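Local coordinates for protein endoglucanase, family GH5 (Zobellia galactanivorans, PDB 6GL2) that hydrolyses hemicellulose, probably mixed-linked glucan, as a family 5 endoglucanase built on a TIM barrel, at residues W276-S281 against P305-N310; E285-H290 against W326-I331; V179-I184 against V215-K220; E122-L127 against N174-V179. All blocks are in the same frame, centred on the assembly; numbering follows the deposited sequence. Where two conformers were deposited one is given.

How the contacts relate
The four contacts form two pairs on opposite sides of the barrel. Contacts 1 and 2 have centres 10 Å apart and are joined directly: S278 O of contact 1 lies 2.8 Å from R287 NH2 of contact 2, a probable hydrogen bond. Contacts 3 and 4, centres 11 Å apart, both use helix 167-186 and share V179. Contact 1 lies about 29 Å from contacts 3 and 4, centre to centre. It starts at the C-terminal end of strand 271-276, the end that carries the active site in family 5 enzymes. The S278 side chain is about 10 Å from that of D240, a magnesium-binding residue of this protein, though no ion is bound to this chain here.

Contact 1: residues W276-S281 against P305-N310; sequences WGSTFS and PIWWDN
W276 and W308 are joined by the one strong hydrogen bond between these segments: W308 N gives its hydrogen to W276 O over 2.9 Å at 174°, almost straight, and arrives close to the line of the C=O bond. The companion bond from W276 N to I306 O is weak and bent, at 3.4 Å and 123°. Strand 304-307 closes the barrel through its other edge, where P305 and W307 make backbone bonds to G24, and W307 O receives N26 ND2. The W276 indole nitrogen, NE1, sits 3.2 Å from I306 N, but both are donors, so this is packing and not a bond.

Indole surfaces fill the rest. With CG held between its backbone N and carbonyl carbon (chi1 67°), W276 lays its ring beside P305 and over the W307 backbone; the edge of the W307 six-membered ring points at its face, a T-shaped stack with centroids 5.1 Å apart. G277 CA in turn rests on the W307 face, 3.8 Å from the centroid of the six-membered ring, a CH-pi contact. A CB at G277 would probably press on that ring and on the preceding carbonyl oxygen. W307 NE1 is bonded to F316 O, and S278 O takes R287 NH2.

The buried polar groups named here are therefore paired with strand 24-26, with a loop (F316) and with helix 284-301 (R287), while one strong backbone bond and the crossed indoles join the two segments, consistent with a rigid, mainly apolar packing at the C-terminal end of the two strands.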
loop_
_atom_site.group_PDB
_atom_site.type_symbol
_atom_site.label_atom_id
_atom_site.label_comp_id
_atom_site.label_asym_id
_atom_site.label_seq_id
_atom_site.Cartn_x
_atom_site.Cartn_y
_atom_site.Cartn_z
ATOM N N TRP A 276 6.344 2.370 -4.520
ATOM C CA TRP A 276 7.607 2.957 -4.983
ATOM C C TRP A 276 7.477 3.093 -6.475
ATOM O O TRP A 276 6.465 2.662 -7.063
ATOM C CB TRP A 276 8.812 2.060 -4.624
ATOM C CG TRP A 276 8.799 0.788 -5.360
ATOM C CD1 TRP A 276 8.006 -0.328 -5.109
ATOM C CD2 TRP A 276 9.538 0.466 -6.538
ATOM N NE1 TRP A 276 8.234 -1.290 -6.048
ATOM C CE2 TRP A 276 9.169 -0.870 -6.930
ATOM C CE3 TRP A 276 10.555 1.086 -7.216
ATOM C CZ2 TRP A 276 9.781 -1.525 -8.017
ATOM C CZ3 TRP A 276 11.147 0.468 -8.332
ATOM C CH2 TRP A 276 10.797 -0.849 -8.688
ATOM N N GLY A 277 8.478 3.699 -7.121
ATOM C CA GLY A 277 8.572 3.824 -8.541
ATOM C C GLY A 277 9.036 5.181 -8.957
ATOM O O GLY A 277 9.481 5.951 -8.091
ATOM N N SER A 278 9.065 5.411 -10.264
ATOM C CA SER A 278 9.530 6.714 -10.763
ATOM C C SER A 278 8.573 7.255 -11.752
ATOM O O SER A 278 8.020 6.508 -12.544
ATOM C CB SER A 278 10.961 6.585 -11.382
ATOM O OG SER A 278 10.936 5.649 -12.433
ATOM N N THR A 279 8.404 8.543 -11.781
ATOM C CA THR A 279 7.584 9.225 -12.765
ATOM C C THR A 279 8.394 9.317 -14.085
ATOM O O THR A 279 9.626 9.259 -14.075
ATOM C CB THR A 279 7.179 10.601 -12.228
ATOM O OG1 THR A 279 6.006 11.041 -12.948
ATOM C CG2 THR A 279 8.318 11.661 -12.230
ATOM N N PHE A 280 7.693 9.381 -15.168
ATOM C CA PHE A 280 8.314 9.502 -16.444
ATOM C C PHE A 280 8.937 10.888 -16.612
ATOM O O PHE A 280 8.246 11.891 -16.620
ATOM C CB PHE A 280 7.329 9.275 -17.599
ATOM C CG PHE A 280 8.016 9.244 -18.923
ATOM C CD1 PHE A 280 8.942 8.262 -19.230
ATOM C CD2 PHE A 280 7.811 10.282 -19.787
ATOM C CE1 PHE A 280 9.617 8.299 -20.446
ATOM C CE2 PHE A 280 8.534 10.325 -20.999
ATOM C CZ PHE A 280 9.360 9.325 -21.306
ATOM N N SER A 281 10.231 10.955 -16.858
ATOM C CA SER A 281 10.911 12.253 -17.099
ATOM C C SER A 281 11.800 12.214 -18.337
ATOM O O SER A 281 13.016 12.543 -18.277
ATOM C CB SER A 281 11.795 12.561 -15.893
ATOM O OG SER A 281 10.985 12.722 -14.725
ATOM N N PRO A 305 8.324 -5.669 -3.144
ATOM C CA PRO A 305 8.176 -4.377 -3.809
ATOM C C PRO A 305 6.854 -4.308 -4.592
ATOM O O PRO A 305 6.600 -5.179 -5.463
ATOM C CB PRO A 305 9.390 -4.401 -4.824
ATOM C CG PRO A 305 9.592 -5.867 -5.106
ATOM C CD PRO A 305 9.016 -6.661 -3.982
ATOM N N ILE A 306 6.143 -3.196 -4.479
ATOM C CA ILE A 306 4.840 -2.976 -5.168
ATOM C C ILE A 306 4.910 -1.655 -5.899
ATOM O O ILE A 306 4.800 -0.600 -5.297
ATOM C CB ILE A 306 3.654 -3.102 -4.197
ATOM C CG1 ILE A 306 3.707 -4.341 -3.316
ATOM C CG2 ILE A 306 2.389 -3.018 -5.029
ATOM C CD1 ILE A 306 2.475 -4.594 -2.482
ATOM N N TRP A 307 5.103 -1.735 -7.222
ATOM C CA TRP A 307 5.187 -0.551 -8.037
ATOM C C TRP A 307 3.902 0.259 -8.047
ATOM O O TRP A 307 2.776 -0.324 -8.150
ATOM C CB TRP A 307 5.501 -0.967 -9.493
ATOM C CG TRP A 307 5.548 0.136 -10.500
ATOM C CD1 TRP A 307 4.490 0.717 -11.200
ATOM C CD2 TRP A 307 6.712 0.866 -10.952
ATOM N NE1 TRP A 307 4.931 1.706 -12.016
ATOM C CE2 TRP A 307 6.252 1.886 -11.864
ATOM C CE3 TRP A 307 8.084 0.830 -10.630
ATOM C CZ2 TRP A 307 7.109 2.725 -12.533
ATOM C CZ3 TRP A 307 8.931 1.687 -11.310
ATOM C CH2 TRP A 307 8.449 2.609 -12.219
ATOM N N TRP A 308 3.940 1.604 -7.884
ATOM C CA TRP A 308 2.806 2.492 -8.024
ATOM C C TRP A 308 2.507 2.774 -9.455
ATOM O O TRP A 308 3.315 3.360 -10.153
ATOM C CB TRP A 308 3.033 3.842 -7.246
ATOM C CG TRP A 308 1.922 4.753 -7.396
ATOM C CD1 TRP A 308 1.861 5.922 -8.072
ATOM C CD2 TRP A 308 0.615 4.561 -6.809
ATOM N NE1 TRP A 308 0.620 6.433 -8.031
ATOM C CE2 TRP A 308 -0.172 5.678 -7.223
ATOM C CE3 TRP A 308 0.058 3.625 -5.982
ATOM C CZ2 TRP A 308 -1.509 5.792 -6.871
ATOM C CZ3 TRP A 308 -1.266 3.767 -5.582
ATOM C CH2 TRP A 308 -2.012 4.870 -5.987
ATOM N N ASP A 309 1.319 2.352 -9.910
ATOM C CA ASP A 309 0.893 2.588 -11.323
ATOM C C ASP A 309 -0.394 3.371 -11.287
ATOM O O ASP A 309 -1.375 2.901 -10.693
ATOM C CB ASP A 309 0.708 1.242 -12.043
ATOM C CG ASP A 309 0.385 1.392 -13.505
ATOM O OD1 ASP A 309 -0.562 2.203 -13.799
ATOM O OD2 ASP A 309 0.967 0.744 -14.418
ATOM N N ASN A 310 -0.423 4.618 -11.753
ATOM C CA ASN A 310 -1.603 5.416 -11.741
ATOM C C ASN A 310 -2.357 5.468 -13.007
ATOM O O ASN A 310 -3.290 6.308 -13.182
ATOM C CB ASN A 310 -1.323 6.836 -11.178
ATOM C CG ASN A 310 -0.498 7.674 -12.054
ATOM O OD1 ASN A 310 -0.042 7.259 -13.113
ATOM N ND2 ASN A 310 -0.340 8.936 -11.680
#

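Contact 2: residues E285-H290 against W326-I331; sequences EDRLAH and WNYPEI
L288 and I331 mark where the two backbones come closest, their CA atoms 5.5 Å apart. The first lies within helix 284-301, the second in the first turn of helix 329-336, for which Y328 is the N-cap residue; no hydrogen bond passes between the segments. L288 reaches across with CD1, which sits 3.3 Å from E330 O and 4.0 Å from E330 CB, so a methyl group meets the opening turn of the neighbouring helix.

R287 leans the same way, and a bend at chi3 (81°) brings its guanidinium over the end of I331. I331 CD1 lies over one face, 3.8 Å from R287 NH1, while the Y328 ring stands at the guanidinium edge with CD2 3.7 Å from R287 NH1. The two planes are 83° apart, so this is not a face-on cation-pi stack. R287 NH2 is held by S278 O. A leucine here would probably leave that carbonyl without its charged partner and uncover the Y328 ring and the I331 methyl.

Around this contact, W307 of strand 304-307 touches R287, I331 and I335, and L288 also meets A334: the two helices pack side by side outside the last barrel strand.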
loop_
_atom_site.group_PDB
_atom_site.type_symbol
_atom_site.label_atom_id
_atom_site.label_comp_id
_atom_site.label_asym_id
_atom_site.label_seq_id
_atom_site.Cartn_x
_atom_site.Cartn_y
_atom_site.Cartn_z
ATOM N N GLU A 285 15.782 4.874 -20.153
ATOM C CA GLU A 285 16.852 3.981 -19.781
ATOM C C GLU A 285 17.184 4.036 -18.267
ATOM O O GLU A 285 17.442 3.045 -17.670
ATOM C CB GLU A 285 18.114 4.250 -20.616
ATOM C CG GLU A 285 17.985 3.811 -22.074
ATOM C CD GLU A 285 17.614 4.958 -22.974
ATOM N N ASP A 286 17.150 5.231 -17.759
ATOM C CA ASP A 286 17.464 5.387 -16.339
ATOM C C ASP A 286 16.286 4.906 -15.475
ATOM O O ASP A 286 16.525 4.322 -14.409
ATOM C CB ASP A 286 17.969 6.798 -15.964
ATOM C CG ASP A 286 19.423 7.127 -16.474
ATOM O OD1 ASP A 286 20.091 6.337 -17.181
ATOM O OD2 ASP A 286 19.812 8.273 -16.151
ATOM N N ARG A 287 15.027 5.102 -15.884
ATOM C CA ARG A 287 13.895 4.528 -15.168
ATOM C C ARG A 287 14.018 3.027 -15.081
ATOM O O ARG A 287 13.737 2.397 -14.099
ATOM C CB ARG A 287 12.543 4.868 -15.761
ATOM C CG ARG A 287 12.079 6.247 -15.571
ATOM C CD ARG A 287 10.687 6.319 -16.160
ATOM N NE ARG A 287 9.527 5.861 -15.408
ATOM C CZ ARG A 287 8.302 5.643 -15.890
ATOM N NH1 ARG A 287 8.117 5.441 -17.153
ATOM N NH2 ARG A 287 7.222 5.631 -15.092
ATOM N N LEU A 288 14.408 2.393 -16.204
ATOM C CA LEU A 288 14.576 0.995 -16.246
ATOM C C LEU A 288 15.715 0.509 -15.327
ATOM O O LEU A 288 15.559 -0.494 -14.572
ATOM C CB LEU A 288 14.907 0.492 -17.689
ATOM C CG LEU A 288 15.064 -0.994 -17.870
ATOM C CD1 LEU A 288 13.896 -1.848 -17.343
ATOM C CD2 LEU A 288 15.387 -1.307 -19.356
ATOM N N ALA A 289 16.869 1.174 -15.395
ATOM C CA ALA A 289 17.995 0.852 -14.513
ATOM C C ALA A 289 17.616 0.967 -13.038
ATOM O O ALA A 289 17.924 0.113 -12.253
ATOM C CB ALA A 289 19.201 1.757 -14.774
ATOM N N HIS A 290 16.917 2.019 -12.695
ATOM C CA HIS A 290 16.473 2.253 -11.321
ATOM C C HIS A 290 15.480 1.135 -10.906
ATOM O O HIS A 290 15.594 0.562 -9.813
ATOM C CB HIS A 290 15.788 3.615 -11.248
ATOM C CG HIS A 290 15.156 3.848 -9.925
ATOM N ND1 HIS A 290 13.821 3.546 -9.691
ATOM C CD2 HIS A 290 15.646 4.413 -8.756
ATOM C CE1 HIS A 290 13.536 3.934 -8.475
ATOM N NE2 HIS A 290 14.673 4.348 -7.838
ATOM N N TRP A 326 1.212 -3.247 -22.512
ATOM C CA TRP A 326 2.147 -2.551 -21.651
ATOM C C TRP A 326 2.740 -1.405 -22.355
ATOM O O TRP A 326 3.266 -1.494 -23.479
ATOM C CB TRP A 326 3.242 -3.494 -21.162
ATOM C CG TRP A 326 2.651 -4.558 -20.282
ATOM C CD1 TRP A 326 2.089 -5.778 -20.660
ATOM C CD2 TRP A 326 2.488 -4.526 -18.854
ATOM N NE1 TRP A 326 1.547 -6.422 -19.609
ATOM C CE2 TRP A 326 1.812 -5.726 -18.470
ATOM C CE3 TRP A 326 2.894 -3.640 -17.818
ATOM C CZ2 TRP A 326 1.456 -5.991 -17.188
ATOM C CZ3 TRP A 326 2.511 -3.888 -16.559
ATOM C CH2 TRP A 326 1.808 -5.083 -16.210
ATOM N N ASN A 327 2.721 -0.224 -21.743
ATOM C CA ASN A 327 3.446 0.930 -22.234
ATOM C C ASN A 327 4.947 0.702 -22.067
ATOM O O ASN A 327 5.739 1.012 -22.946
ATOM C CB ASN A 327 2.939 2.212 -21.513
ATOM C CG ASN A 327 1.425 2.526 -21.825
ATOM O OD1 ASN A 327 0.972 2.275 -22.887
ATOM N ND2 ASN A 327 0.672 2.872 -20.809
ATOM N N TYR A 328 5.351 0.195 -20.903
ATOM C CA TYR A 328 6.708 -0.039 -20.523
ATOM C C TYR A 328 6.980 -1.431 -20.010
ATOM O O TYR A 328 7.182 -1.662 -18.813
ATOM C CB TYR A 328 7.248 1.028 -19.557
ATOM C CG TYR A 328 7.220 2.423 -20.154
ATOM C CD1 TYR A 328 8.074 2.716 -21.217
ATOM C CD2 TYR A 328 6.400 3.454 -19.710
ATOM C CE1 TYR A 328 8.090 3.947 -21.787
ATOM C CE2 TYR A 328 6.371 4.719 -20.294
ATOM C CZ TYR A 328 7.221 4.961 -21.383
ATOM O OH TYR A 328 7.195 6.245 -21.907
ATOM N N PRO A 329 6.843 -2.411 -20.918
ATOM C CA PRO A 329 6.933 -3.795 -20.472
ATOM C C PRO A 329 8.279 -4.114 -19.796
ATOM O O PRO A 329 8.316 -4.986 -18.947
ATOM C CB PRO A 329 6.780 -4.592 -21.742
ATOM C CG PRO A 329 7.138 -3.689 -22.834
ATOM C CD PRO A 329 6.691 -2.328 -22.398
ATOM N N GLU A 330 9.352 -3.423 -20.213
ATOM C CA GLU A 330 10.651 -3.764 -19.644
ATOM C C GLU A 330 10.761 -3.363 -18.179
ATOM O O GLU A 330 11.410 -4.027 -17.422
ATOM C CB GLU A 330 11.788 -3.138 -20.444
ATOM C CG GLU A 330 11.817 -3.595 -21.883
ATOM C CD GLU A 330 11.543 -5.076 -22.015
ATOM O OE1 GLU A 330 12.390 -5.893 -21.533
ATOM O OE2 GLU A 330 10.455 -5.457 -22.561
ATOM N N ILE A 331 10.068 -2.290 -17.753
ATOM C CA ILE A 331 9.977 -1.958 -16.319
ATOM C C ILE A 331 9.319 -3.099 -15.592
ATOM O O ILE A 331 9.755 -3.509 -14.537
ATOM C CB ILE A 331 9.325 -0.574 -16.046
ATOM C CG1 ILE A 331 10.185 0.571 -16.621
ATOM C CG2 ILE A 331 9.042 -0.363 -14.546
ATOM C CD1 ILE A 331 9.588 1.961 -16.553
#

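Contact 3: residues V179-I184 against V215-K220; sequences VSVDAI and VPNGDK
V181, on helix 167-186, faces P216 in the loop before strand 222-227, with their CA atoms 6.8 Å apart. The loop is folded tightly there: G218 N bonds to V215 O and D219 N to P216 O, and P216 and N217 have the backbone angles of a type II turn, N217 at a positive phi of 67°.

The valine meets the proline ring at about a right angle. V181 CG2 comes 3.8 Å from P216 CG. The other methyl is carried anti to the backbone N (chi1 169°), which places V181 CG1 3.8 Å from D219 OD2. That carboxylate has stronger partners, a salt bridge to R185 on the same helix and a bond from N221 N, so the methyl only touches a group already engaged.

From the next residue of the helix, D182 OD1 accepts N217 ND2 over 2.9 Å at 165°. The carboxylate and amide planes are nearly coplanar and the oxygen is met close to its C-O axis, evidence of a well-formed bond on the more exposed side of the valine-proline packing.

V181 also touches V198 of strand 196-199, so it is wedged between a barrel strand and this loop. Such packing of an outer helix against the link into a later strand is characteristic of the beta/alpha-barrel, where each alpha-to-beta connection must turn the chain back into the sheet.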
loop_
_atom_site.group_PDB
_atom_site.type_symbol
_atom_site.label_atom_id
_atom_site.label_comp_id
_atom_site.label_asym_id
_atom_site.label_seq_id
_atom_site.Cartn_x
_atom_site.Cartn_y
_atom_site.Cartn_z
ATOM N N VAL A 179 -6.933 0.985 16.904
ATOM C CA VAL A 179 -8.391 0.873 16.703
ATOM C C VAL A 179 -8.656 -0.083 15.543
ATOM O O VAL A 179 -9.600 -0.885 15.576
ATOM C CB VAL A 179 -9.028 2.235 16.402
ATOM C CG1 VAL A 179 -10.421 2.063 15.839
ATOM C CG2 VAL A 179 -9.030 3.075 17.660
ATOM N N SER A 180 -7.936 0.068 14.435
ATOM C CA SER A 180 -8.193 -0.643 13.188
ATOM C C SER A 180 -7.850 -2.098 13.314
ATOM O O SER A 180 -8.634 -3.001 12.919
ATOM C CB SER A 180 -7.445 -0.018 12.084
ATOM O OG SER A 180 -7.764 1.334 11.846
ATOM N N VAL A 181 -6.683 -2.434 13.817
ATOM C CA VAL A 181 -6.349 -3.834 14.079
ATOM C C VAL A 181 -7.352 -4.477 15.018
ATOM O O VAL A 181 -7.819 -5.577 14.797
ATOM C CB VAL A 181 -4.891 -3.991 14.554
ATOM C CG1 VAL A 181 -4.578 -5.406 15.109
ATOM C CG2 VAL A 181 -3.910 -3.590 13.469
ATOM N N ASP A 182 -7.646 -3.797 16.127
ATOM C CA ASP A 182 -8.578 -4.359 17.073
ATOM C C ASP A 182 -9.924 -4.630 16.400
ATOM O O ASP A 182 -10.563 -5.678 16.647
ATOM C CB ASP A 182 -8.720 -3.437 18.287
ATOM C CG ASP A 182 -7.540 -3.425 19.205
ATOM O OD1 ASP A 182 -6.681 -4.277 19.181
ATOM O OD2 ASP A 182 -7.572 -2.517 20.108
ATOM N N ALA A 183 -10.420 -3.699 15.605
ATOM C CA ALA A 183 -11.684 -3.902 14.960
ATOM C C ALA A 183 -11.648 -5.140 14.043
ATOM O O ALA A 183 -12.586 -5.942 13.978
ATOM C CB ALA A 183 -12.095 -2.658 14.118
ATOM N N ILE A 184 -10.613 -5.262 13.234
ATOM C CA ILE A 184 -10.469 -6.379 12.357
ATOM C C ILE A 184 -10.478 -7.685 13.165
ATOM O O ILE A 184 -11.197 -8.628 12.853
ATOM C CB ILE A 184 -9.186 -6.305 11.507
ATOM C CG1 ILE A 184 -9.323 -5.103 10.517
ATOM C CG2 ILE A 184 -8.919 -7.648 10.820
ATOM C CD1 ILE A 184 -7.985 -4.665 9.912
ATOM N N VAL A 215 3.415 -1.789 16.789
ATOM C CA VAL A 215 2.501 -2.806 16.280
ATOM C C VAL A 215 1.434 -3.076 17.354
ATOM O O VAL A 215 1.760 -3.458 18.510
ATOM C CB VAL A 215 3.220 -4.143 15.986
ATOM C CG1 VAL A 215 2.240 -5.229 15.584
ATOM C CG2 VAL A 215 4.254 -3.936 14.893
ATOM N N PRO A 216 0.151 -2.835 17.079
ATOM C CA PRO A 216 -0.892 -3.056 18.047
ATOM C C PRO A 216 -0.839 -4.440 18.638
ATOM O O PRO A 216 -0.781 -5.452 17.929
ATOM C CB PRO A 216 -2.186 -2.839 17.240
ATOM C CG PRO A 216 -1.776 -1.896 16.177
ATOM C CD PRO A 216 -0.386 -2.280 15.796
ATOM N N ASN A 217 -0.718 -4.447 19.971
ATOM C CA ASN A 217 -0.741 -5.692 20.741
ATOM C C ASN A 217 0.431 -6.623 20.510
ATOM O O ASN A 217 0.372 -7.814 20.885
ATOM C CB ASN A 217 -2.047 -6.419 20.535
ATOM C CG ASN A 217 -3.238 -5.490 20.561
ATOM O OD1 ASN A 217 -3.405 -4.747 21.488
ATOM N ND2 ASN A 217 -4.109 -5.581 19.540
ATOM N N GLY A 218 1.453 -6.163 19.811
ATOM C CA GLY A 218 2.456 -7.076 19.325
ATOM C C GLY A 218 2.002 -8.174 18.369
ATOM O O GLY A 218 2.644 -9.195 18.152
ATOM N N ASP A 219 0.844 -7.919 17.735
ATOM C CA ASP A 219 0.158 -8.875 16.881
ATOM C C ASP A 219 1.122 -9.539 15.918
ATOM O O ASP A 219 1.776 -8.886 15.100
ATOM C CB ASP A 219 -0.934 -8.121 16.139
ATOM C CG ASP A 219 -1.866 -9.008 15.332
ATOM O OD1 ASP A 219 -1.443 -9.846 14.525
ATOM O OD2 ASP A 219 -3.129 -8.843 15.579
ATOM N N LYS A 220 1.239 -10.864 16.020
ATOM C CA LYS A 220 2.230 -11.547 15.290
ATOM C C LYS A 220 1.955 -11.642 13.792
ATOM O O LYS A 220 2.823 -11.957 13.056
ATOM C CB LYS A 220 2.432 -12.947 15.859
ATOM C CG LYS A 220 1.354 -13.910 15.537
ATOM C CD LYS A 220 1.692 -15.335 16.072
ATOM C CE LYS A 220 0.473 -16.232 16.072
ATOM N NZ LYS A 220 -0.060 -16.549 14.708
#

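Contact 4: residues E122-L127 against N174-V179; sequences EVKDEL and NQYHQV
Two neighbouring helices of the outer layer of the TIM barrel meet here, 117-137 through V123, K124 and L127 and 167-186 through Q175, Y176 and V179. The short segments run the same way, with axes 9.3 Å apart at their closest and a crossing angle of -27°.

The Y176 side chain is packed on by three residues of helix 117-137. V123 CG1 sits over the centre of one face, 3.5 Å from the ring centroid and only 12° off its normal, a CH-pi contact with a methyl set squarely on the ring. K124 CG comes to the edge of that ring, 3.7 Å from Y176 CD1, and L127 CD1 packs 3.6 Å from Y176 CB. The phenol oxygen bonds to L114 O, which fixes the far end of the ring. A serine in its place would probably leave L114 O without that partner and open a gap beneath the V123 methyl.

K124 then runs past V179, whose CG2 is 3.6 Å from K124 CG and whose CG1 lies 3.4 Å from K124 O. A bend at chi3 takes the ammonium to Q175, K124 NZ to Q175 OE1 2.9 Å, with the nitrogen tilted 32° from the carbonyl plane.

An aromatic and aliphatic interior with a lysine-glutamine bond at its margin joins these helices, which follow barrel strands 101-105 and 145-148: the near-parallel, side-by-side packing of successive helices that is typical of the beta/alpha-barrel.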
loop_
_atom_site.group_PDB
_atom_site.type_symbol
_atom_site.label_atom_id
_atom_site.label_comp_id
_atom_site.label_asym_id
_atom_site.label_seq_id
_atom_site.Cartn_x
_atom_site.Cartn_y
_atom_site.Cartn_z
ATOM N N GLU A 122 -13.094 11.256 17.742
ATOM C CA GLU A 122 -14.047 11.063 16.657
ATOM C C GLU A 122 -13.476 10.148 15.549
ATOM O O GLU A 122 -14.175 9.301 15.007
ATOM C CB GLU A 122 -14.465 12.417 16.069
ATOM C CG GLU A 122 -15.441 12.460 14.939
ATOM N N VAL A 123 -12.200 10.311 15.245
ATOM C CA VAL A 123 -11.569 9.470 14.200
ATOM C C VAL A 123 -11.614 8.041 14.644
ATOM O O VAL A 123 -11.950 7.147 13.872
ATOM C CB VAL A 123 -10.137 9.909 13.884
ATOM C CG1 VAL A 123 -9.438 8.825 13.057
ATOM C CG2 VAL A 123 -10.113 11.290 13.260
ATOM N N LYS A 124 -11.270 7.764 15.910
ATOM C CA LYS A 124 -11.200 6.383 16.378
ATOM C C LYS A 124 -12.576 5.786 16.383
ATOM O O LYS A 124 -12.741 4.589 16.054
ATOM C CB LYS A 124 -10.572 6.376 17.792
ATOM C CG LYS A 124 -9.075 6.669 17.697
ATOM C CD LYS A 124 -8.425 7.129 19.021
ATOM C CE LYS A 124 -8.428 6.046 20.063
ATOM N NZ LYS A 124 -7.837 6.622 21.326
ATOM N N ASP A 125 -13.601 6.552 16.647
ATOM C CA ASP A 125 -14.958 6.012 16.591
ATOM C C ASP A 125 -15.345 5.557 15.129
ATOM O O ASP A 125 -15.868 4.486 14.890
ATOM C CB ASP A 125 -15.987 7.031 17.091
ATOM C CG ASP A 125 -15.908 7.347 18.611
ATOM O OD1 ASP A 125 -15.305 6.622 19.434
ATOM O OD2 ASP A 125 -16.425 8.497 18.882
ATOM N N GLU A 126 -15.100 6.471 14.186
ATOM C CA GLU A 126 -15.403 6.210 12.776
ATOM C C GLU A 126 -14.562 5.064 12.238
ATOM O O GLU A 126 -15.122 4.175 11.569
ATOM C CB GLU A 126 -15.215 7.482 11.928
ATOM C CG GLU A 126 -15.662 7.173 10.501
ATOM C CD GLU A 126 -15.857 8.398 9.621
ATOM O OE1 GLU A 126 -15.577 9.518 10.062
ATOM O OE2 GLU A 126 -16.273 8.107 8.452
ATOM N N LEU A 127 -13.286 5.057 12.525
ATOM C CA LEU A 127 -12.410 3.995 12.022
ATOM C C LEU A 127 -12.810 2.625 12.475
ATOM O O LEU A 127 -12.779 1.683 11.753
ATOM C CB LEU A 127 -10.948 4.236 12.411
ATOM C CG LEU A 127 -10.029 4.951 11.507
ATOM C CD1 LEU A 127 -8.638 4.906 12.176
ATOM C CD2 LEU A 127 -9.979 4.199 10.152
ATOM N N ASN A 174 -0.450 5.824 15.653
ATOM C CA ASN A 174 -0.427 4.588 16.332
ATOM C C ASN A 174 -1.809 4.243 16.947
ATOM O O ASN A 174 -2.178 3.042 16.941
ATOM C CB ASN A 174 0.677 4.583 17.413
ATOM C CG ASN A 174 2.080 4.303 16.842
ATOM O OD1 ASN A 174 2.278 3.501 15.902
ATOM N ND2 ASN A 174 3.097 4.954 17.473
ATOM N N GLN A 175 -2.473 5.229 17.511
ATOM C CA GLN A 175 -3.789 4.924 18.067
ATOM C C GLN A 175 -4.796 4.488 16.996
ATOM O O GLN A 175 -5.665 3.650 17.284
ATOM C CB GLN A 175 -4.344 6.129 18.792
ATOM C CG GLN A 175 -3.575 6.453 20.083
ATOM C CD GLN A 175 -4.130 7.603 20.791
ATOM O OE1 GLN A 175 -5.292 7.886 20.775
ATOM N NE2 GLN A 175 -3.228 8.382 21.409
ATOM N N TYR A 176 -4.675 5.100 15.814
ATOM C CA TYR A 176 -5.611 4.737 14.758
ATOM C C TYR A 176 -5.338 3.330 14.232
ATOM O O TYR A 176 -6.280 2.567 13.973
ATOM C CB TYR A 176 -5.431 5.710 13.646
ATOM C CG TYR A 176 -5.844 7.142 13.967
ATOM C CD1 TYR A 176 -6.453 7.434 15.161
ATOM C CD2 TYR A 176 -5.522 8.198 13.176
ATOM C CE1 TYR A 176 -6.774 8.757 15.475
ATOM C CE2 TYR A 176 -5.830 9.513 13.433
ATOM C CZ TYR A 176 -6.433 9.789 14.657
ATOM O OH TYR A 176 -6.773 11.143 14.968
ATOM N N HIS A 177 -4.083 2.925 14.181
ATOM C CA HIS A 177 -3.769 1.537 13.864
ATOM C C HIS A 177 -4.291 0.607 14.927
ATOM O O HIS A 177 -4.726 -0.534 14.643
ATOM C CB HIS A 177 -2.287 1.327 13.637
ATOM C CG HIS A 177 -1.811 1.840 12.286
ATOM N ND1 HIS A 177 -2.412 1.432 11.079
ATOM C CD2 HIS A 177 -0.826 2.723 11.957
ATOM C CE1 HIS A 177 -1.717 1.941 10.102
ATOM N NE2 HIS A 177 -0.771 2.774 10.604
ATOM N N GLN A 178 -4.177 1.023 16.182
ATOM C CA GLN A 178 -4.686 0.187 17.306
ATOM C C GLN A 178 -6.183 -0.053 17.149
ATOM O O GLN A 178 -6.571 -1.244 17.234
ATOM C CB GLN A 178 -4.347 0.863 18.648
ATOM C CG GLN A 178 -4.837 0.078 19.873
ATOM C CD GLN A 178 -4.045 -1.098 20.258
ATOM O OE1 GLN A 178 -4.643 -2.182 20.571
ATOM N NE2 GLN A 178 -2.752 -0.982 20.254
ATOM N N VAL A 179 -6.933 0.985 16.904
ATOM C CA VAL A 179 -8.391 0.873 16.703
ATOM C C VAL A 179 -8.656 -0.083 15.543
ATOM O O VAL A 179 -9.600 -0.885 15.576
ATOM C CB VAL A 179 -9.028 2.235 16.402
ATOM C CG1 VAL A 179 -10.421 2.063 15.839
ATOM C CG2 VAL A 179 -9.030 3.075 17.660
#